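PDB 5DYN: putative peptidase from Bacteroides fragilis, which is a clostripain-family cysteine protease implicated in activating Bacteroides fragilis toxin, represented here by the C-terminal part of the protein. Local coordinates for residues Gly144-Asp149 with Gln206-Leu211; Asp159-Ile164 with Asp175-Ala180. All coordinates share one frame; numbering follows the deposited sequence.

Contact 1: residues Gly144-Asp149 with Gln206-Leu211. With NA (sodium ion), chain I.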
loop_
_atom_site.group_PDB
_atom_site.type_symbol
_atom_site.label_atom_id
_atom_site.label_comp_id
_atom_site.label_asym_id
_atom_site.label_seq_id
_atom_site.Cartn_x
_atom_site.Cartn_y
_atom_site.Cartn_z
ATOM N N GLY B 144 5.921 -19.795 -13.460
ATOM C CA GLY B 144 6.572 -20.003 -12.180
ATOM C C GLY B 144 6.807 -18.707 -11.430
ATOM O O GLY B 144 7.070 -18.716 -10.227
ATOM N N VAL B 145 6.725 -17.585 -12.139
ATOM C CA VAL B 145 6.830 -16.277 -11.503
ATOM C C VAL B 145 5.449 -15.810 -11.069
ATOM O O VAL B 145 4.606 -15.494 -11.910
ATOM C CB VAL B 145 7.451 -15.221 -12.437
ATOM C CG1 VAL B 145 7.539 -13.877 -11.727
ATOM C CG2 VAL B 145 8.821 -15.669 -12.919
ATOM N N MET B 146 5.224 -15.779 -9.758
ATOM C CA MET B 146 3.928 -15.407 -9.197
ATOM C C MET B 146 3.424 -14.097 -9.772
ATOM O O MET B 146 4.141 -13.095 -9.782
ATOM C CB MET B 146 4.003 -15.294 -7.673
ATOM C CG MET B 146 2.708 -14.800 -7.032
ATOM S SD MET B 146 1.335 -15.947 -7.284
ATOM C CE MET B 146 -0.041 -14.997 -6.634
ATOM N N CYS B 147 2.193 -14.121 -10.267
ATOM C CA CYS B 147 1.542 -12.918 -10.756
ATOM C C CYS B 147 0.469 -12.495 -9.765
ATOM O O CYS B 147 -0.493 -13.231 -9.537
ATOM C CB CYS B 147 0.933 -13.151 -12.136
ATOM S SG CYS B 147 0.241 -11.671 -12.900
ATOM N N TYR B 148 0.642 -11.317 -9.171
ATOM C CA TYR B 148 -0.314 -10.802 -8.194
ATOM C C TYR B 148 -1.550 -10.209 -8.867
ATOM O O TYR B 148 -2.540 -9.906 -8.201
ATOM C CB TYR B 148 0.340 -9.741 -7.304
ATOM C CG TYR B 148 1.505 -10.236 -6.479
ATOM C CD1 TYR B 148 1.324 -11.183 -5.474
ATOM C CD2 TYR B 148 2.786 -9.741 -6.692
ATOM C CE1 TYR B 148 2.390 -11.633 -4.715
ATOM C CE2 TYR B 148 3.858 -10.181 -5.936
ATOM C CZ TYR B 148 3.655 -11.126 -4.949
ATOM O OH TYR B 148 4.724 -11.560 -4.199
ATOM N N ASP B 149 -1.479 -10.036 -10.184
ATOM C CA ASP B 149 -2.568 -9.434 -10.944
ATOM C C ASP B 149 -3.365 -10.507 -11.678
ATOM O O ASP B 149 -2.900 -11.086 -12.657
ATOM C CB ASP B 149 -2.019 -8.398 -11.928
ATOM C CG ASP B 149 -3.101 -7.490 -12.494
ATOM O OD1 ASP B 149 -4.291 -7.878 -12.484
ATOM O OD2 ASP B 149 -2.755 -6.379 -12.956
ATOM N N GLN B 206 4.133 -20.216 -2.898
ATOM C CA GLN B 206 4.799 -20.287 -1.605
ATOM C C GLN B 206 6.174 -19.628 -1.627
ATOM O O GLN B 206 6.733 -19.328 -0.572
ATOM C CB GLN B 206 4.920 -21.746 -1.155
ATOM C CG GLN B 206 3.578 -22.430 -0.882
ATOM C CD GLN B 206 2.775 -21.752 0.220
ATOM O OE1 GLN B 206 3.327 -21.324 1.236
ATOM N NE2 GLN B 206 1.464 -21.645 0.019
ATOM N N ASP B 207 6.714 -19.397 -2.821
ATOM C CA ASP B 207 8.031 -18.778 -2.941
ATOM C C ASP B 207 7.946 -17.283 -3.256
ATOM O O ASP B 207 8.967 -16.626 -3.453
ATOM C CB ASP B 207 8.869 -19.492 -4.009
ATOM C CG ASP B 207 8.177 -19.555 -5.359
ATOM O OD1 ASP B 207 7.124 -18.907 -5.533
ATOM O OD2 ASP B 207 8.701 -20.250 -6.256
ATOM N N ALA B 208 6.727 -16.753 -3.314
ATOM C CA ALA B 208 6.541 -15.314 -3.464
ATOM C C ALA B 208 7.043 -14.609 -2.205
ATOM O O ALA B 208 6.986 -15.170 -1.110
ATOM C CB ALA B 208 5.084 -14.983 -3.726
ATOM N N LYS B 209 7.537 -13.385 -2.356
ATOM C CA LYS B 209 8.144 -12.684 -1.232
ATOM C C LYS B 209 7.349 -11.450 -0.810
ATOM O O LYS B 209 7.655 -10.832 0.210
ATOM C CB LYS B 209 9.584 -12.295 -1.568
ATOM C CG LYS B 209 10.471 -13.470 -1.975
ATOM C CD LYS B 209 10.411 -14.610 -0.971
ATOM C CE LYS B 209 11.530 -15.619 -1.210
ATOM N NZ LYS B 209 11.495 -16.194 -2.583
ATOM N N GLY B 210 6.337 -11.089 -1.595
ATOM C CA GLY B 210 5.393 -10.059 -1.189
ATOM C C GLY B 210 5.622 -8.644 -1.691
ATOM O O GLY B 210 4.951 -7.714 -1.247
ATOM N N LEU B 211 6.563 -8.476 -2.614
ATOM C CA LEU B 211 6.805 -7.173 -3.225
ATOM C C LEU B 211 6.709 -7.300 -4.734
ATOM O O LEU B 211 7.422 -8.099 -5.342
ATOM C CB LEU B 211 8.172 -6.619 -2.822
ATOM C CG LEU B 211 8.490 -5.193 -3.285
ATOM C CD1 LEU B 211 7.580 -4.183 -2.596
ATOM C CD2 LEU B 211 9.954 -4.855 -3.044
HETATM NA NA NA I . 6.309 -17.983 -7.935
#
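Tyr148 OH has two partners: it accepts from Gly210 N across the contact at 3.1 Å, with a bent N-H...O angle of 138°, and it is hydrogen-bonded to Asp159. The phenol gets there because CG lies anti to its own carbonyl carbon (chi1 -62°), which sends the ring across to the loop 206-211. Leu211 O approaches the ring edge near its plane, while Ala208 CB meets Tyr148 OH at 3.5 Å and lies oblique to the ring. Ala208 CB also packs on Met146 CG, at 4.1 Å. Both loops fasten to strand 158-159 and its continuation: the backbone of Met146 bonds to Asp159, and that of Leu211 to Leu160, next to the small antiparallel pairing of 158-159 with 212-213 in this clostripain-family domain. At the outer end of the contact a sodium ion bridges the loops, bound by Gly144 O at 2.5 Å and Asp207 OD1 at 2.7 Å, with Asn205 as a further residue of the site. Met146 CB lies beside this ion without ligating it. Asp207 holds its CG between backbone N and carbonyl carbon (chi1 55°), which brings OD1 to the metal. Asp207 O takes Lys209 NZ at 2.7 Å, and the same ammonium also pairs with Asp161, while Lys209 N donates to Asp159.

Contact 2: residues Asp159-Ile164 with Asp175-Ala180. With NA (sodium ion), chain H.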
loop_
_atom_site.group_PDB
_atom_site.type_symbol
_atom_site.label_atom_id
_atom_site.label_comp_id
_atom_site.label_asym_id
_atom_site.label_seq_id
_atom_site.Cartn_x
_atom_site.Cartn_y
_atom_site.Cartn_z
ATOM N N ASP B 159 5.862 -10.923 -8.909
ATOM C CA ASP B 159 6.780 -10.957 -7.780
ATOM C C ASP B 159 8.199 -10.619 -8.231
ATOM O O ASP B 159 8.749 -11.270 -9.116
ATOM C CB ASP B 159 6.747 -12.322 -7.100
ATOM C CG ASP B 159 7.623 -12.374 -5.870
ATOM O OD1 ASP B 159 7.198 -11.856 -4.816
ATOM O OD2 ASP B 159 8.740 -12.926 -5.961
ATOM N N LEU B 160 8.783 -9.592 -7.618
ATOM C CA LEU B 160 10.106 -9.110 -8.001
ATOM C C LEU B 160 11.188 -10.168 -7.814
ATOM O O LEU B 160 12.008 -10.395 -8.706
ATOM C CB LEU B 160 10.465 -7.854 -7.203
ATOM C CG LEU B 160 11.888 -7.320 -7.380
ATOM C CD1 LEU B 160 12.110 -6.844 -8.804
ATOM C CD2 LEU B 160 12.174 -6.204 -6.386
ATOM N N ASP B 161 11.183 -10.814 -6.654
ATOM C CA ASP B 161 12.199 -11.808 -6.336
ATOM C C ASP B 161 12.183 -12.988 -7.305
ATOM O O ASP B 161 13.233 -13.425 -7.775
ATOM C CB ASP B 161 12.020 -12.313 -4.906
ATOM C CG ASP B 161 12.915 -13.495 -4.593
ATOM O OD1 ASP B 161 14.099 -13.268 -4.261
ATOM O OD2 ASP B 161 12.437 -14.647 -4.683
ATOM N N ARG B 162 10.995 -13.499 -7.606
ATOM C CA ARG B 162 10.875 -14.636 -8.511
ATOM C C ARG B 162 11.245 -14.255 -9.940
ATOM O O ARG B 162 11.733 -15.087 -10.706
ATOM C CB ARG B 162 9.459 -15.213 -8.463
ATOM C CG ARG B 162 9.107 -15.888 -7.146
ATOM C CD ARG B 162 9.927 -17.153 -6.926
ATOM N NE ARG B 162 11.226 -16.880 -6.319
ATOM C CZ ARG B 162 12.175 -17.792 -6.133
ATOM N NH1 ARG B 162 11.977 -19.049 -6.507
ATOM N NH2 ARG B 162 13.324 -17.445 -5.572
ATOM N N PHE B 163 11.020 -12.994 -10.294
ATOM C CA PHE B 163 11.393 -12.497 -11.613
ATOM C C PHE B 163 12.914 -12.419 -11.773
ATOM O O PHE B 163 13.458 -12.825 -12.804
ATOM C CB PHE B 163 10.762 -11.126 -11.867
ATOM C CG PHE B 163 11.287 -10.436 -13.094
ATOM C CD1 PHE B 163 11.047 -10.957 -14.355
ATOM C CD2 PHE B 163 12.016 -9.262 -12.986
ATOM C CE1 PHE B 163 11.530 -10.323 -15.488
ATOM C CE2 PHE B 163 12.501 -8.621 -14.117
ATOM C CZ PHE B 163 12.259 -9.155 -15.368
ATOM N N ILE B 164 13.596 -11.897 -10.758
ATOM C CA ILE B 164 15.055 -11.826 -10.789
ATOM C C ILE B 164 15.625 -13.241 -10.787
ATOM O O ILE B 164 16.613 -13.527 -11.466
ATOM C CB ILE B 164 15.629 -11.021 -9.596
ATOM C CG1 ILE B 164 15.077 -9.596 -9.595
ATOM C CG2 ILE B 164 17.146 -10.963 -9.665
ATOM C CD1 ILE B 164 15.460 -8.793 -10.822
ATOM N N ASP B 175 21.920 -14.717 -5.830
ATOM C CA ASP B 175 22.289 -14.747 -4.418
ATOM C C ASP B 175 22.765 -13.387 -3.930
ATOM O O ASP B 175 22.415 -12.957 -2.833
ATOM C CB ASP B 175 23.374 -15.795 -4.172
ATOM C CG ASP B 175 22.930 -17.189 -4.559
ATOM O OD1 ASP B 175 21.706 -17.437 -4.575
ATOM O OD2 ASP B 175 23.800 -18.039 -4.841
ATOM N N SER B 176 23.563 -12.716 -4.755
ATOM C CA SER B 176 24.045 -11.379 -4.439
ATOM C C SER B 176 22.873 -10.418 -4.331
ATOM O O SER B 176 22.755 -9.675 -3.357
ATOM C CB SER B 176 25.034 -10.890 -5.496
ATOM O OG SER B 176 26.236 -11.638 -5.449
ATOM N N TRP B 177 22.004 -10.449 -5.337
ATOM C CA TRP B 177 20.815 -9.609 -5.352
ATOM C C TRP B 177 19.891 -9.960 -4.191
ATOM O O TRP B 177 19.325 -9.077 -3.545
ATOM C CB TRP B 177 20.069 -9.753 -6.680
ATOM C CG TRP B 177 18.829 -8.921 -6.756
ATOM C CD1 TRP B 177 18.725 -7.650 -7.238
ATOM C CD2 TRP B 177 17.513 -9.298 -6.329
ATOM N NE1 TRP B 177 17.427 -7.212 -7.140
ATOM C CE2 TRP B 177 16.663 -8.205 -6.584
ATOM C CE3 TRP B 177 16.973 -10.454 -5.755
ATOM C CZ2 TRP B 177 15.300 -8.232 -6.287
ATOM C CZ3 TRP B 177 15.620 -10.479 -5.461
ATOM C CH2 TRP B 177 14.799 -9.375 -5.728
ATOM N N ARG B 178 19.752 -11.257 -3.936
ATOM C CA ARG B 178 18.893 -11.760 -2.871
ATOM C C ARG B 178 19.320 -11.240 -1.499
ATOM O O ARG B 178 18.483 -11.024 -0.620
ATOM C CB ARG B 178 18.895 -13.290 -2.882
ATOM C CG ARG B 178 18.117 -13.927 -1.754
ATOM C CD ARG B 178 16.664 -13.501 -1.768
ATOM N NE ARG B 178 15.911 -14.181 -0.720
ATOM C CZ ARG B 178 15.338 -15.371 -0.869
ATOM N NH1 ARG B 178 15.425 -16.011 -2.028
ATOM N NH2 ARG B 178 14.674 -15.918 0.139
ATOM N N GLU B 179 20.623 -11.032 -1.325
ATOM C CA GLU B 179 21.152 -10.476 -0.083
ATOM C C GLU B 179 20.599 -9.078 0.165
ATOM O O GLU B 179 20.236 -8.731 1.289
ATOM C CB GLU B 179 22.684 -10.435 -0.112
ATOM C CG GLU B 179 23.348 -11.801 -0.023
ATOM C CD GLU B 179 24.858 -11.715 0.107
ATOM O OE1 GLU B 179 25.485 -10.947 -0.655
ATOM O OE2 GLU B 179 25.419 -12.416 0.976
ATOM N N ALA B 180 20.533 -8.283 -0.897
ATOM C CA ALA B 180 20.034 -6.919 -0.794
ATOM C C ALA B 180 18.524 -6.896 -0.602
ATOM O O ALA B 180 17.994 -6.024 0.088
ATOM C CB ALA B 180 20.421 -6.123 -2.025
HETATM NA NA NA H . 19.026 -3.714 0.658
#
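Trp177 reaches from helix 172-182 to Leu160, Asp161 and Ile164 of helix 160-167. Its CG stands anti to the backbone N (chi1 180°), aiming the indole at that helix, and Trp177 CB itself comes no nearer than 4.3 Å to Ile164 CG2. Beyond it, Trp177 CD2 meets Ile164 CG2 at 3.7 Å. Farther out, Ile164 CG1 sits over one face of the six-membered ring of Trp177, 3.7 Å from its centroid and 18° off the normal, a CH-pi contact. The far rim slots against the first turn of the partner helix: Trp177 CZ2 touches Leu160 CG at 3.7 Å, CH2 rests on Asp161 CA, and Trp177 CZ3 meets Asp161 OD1 at 3.4 Å, the oxygen lying in the ring plane. The indole NE1 instead turns to Thr126.

Polar chemistry flanks this apolar core. Arg162 grips Asp161 OD2 side-on with NE and NH2, both reaching that one atom from the same face of the carboxylate, NE at 3.0 Å. Asp161 OD1 is hydrogen-bonded to Tyr174. The ion pair of Asp161 OD1 with Arg178 NH1, at 3.8 Å, is long; because the oxygen lies well out of the guanidinium plane, the attraction is purely electrostatic. Arg178 NE pairs with Asp182. Arg162 and Arg178 come near each other, and the negative charge of Asp161, paired with both, probably offsets their like charges. Asp159 OD2 caps the helix by accepting from Arg162 N. Segments 160-164 and 175-180, axes 10.8 Å apart at closest and N-to-C directions at 166°, belong to helices 160-167 and 172-182, a nearly antiparallel alpha-helical hairpin closed by a short loop.

In the fold
Both contacts are buried, but contact 1 lies closer to the centre of the chain (about 9 Å from centre to centre, against about 14 Å), and contact 2 is nested within the chain span that contact 1 closes. Contact 1 joins irregular loops and relies on a tyrosine hydroxyl, backbone groups and a metal ion; contact 2 joins regular helices through an indole with an isoleucine over one face and a leucine at its edge, with ion pairs alongside. They meet at Asp159, where strand 158-159 passes into helix 160-167: one carboxylate oxygen, OD1, serves the loops of contact 1, while OD2 caps the helix of contact 2. Lys209 adds a second join through its salt bridge to Asp161.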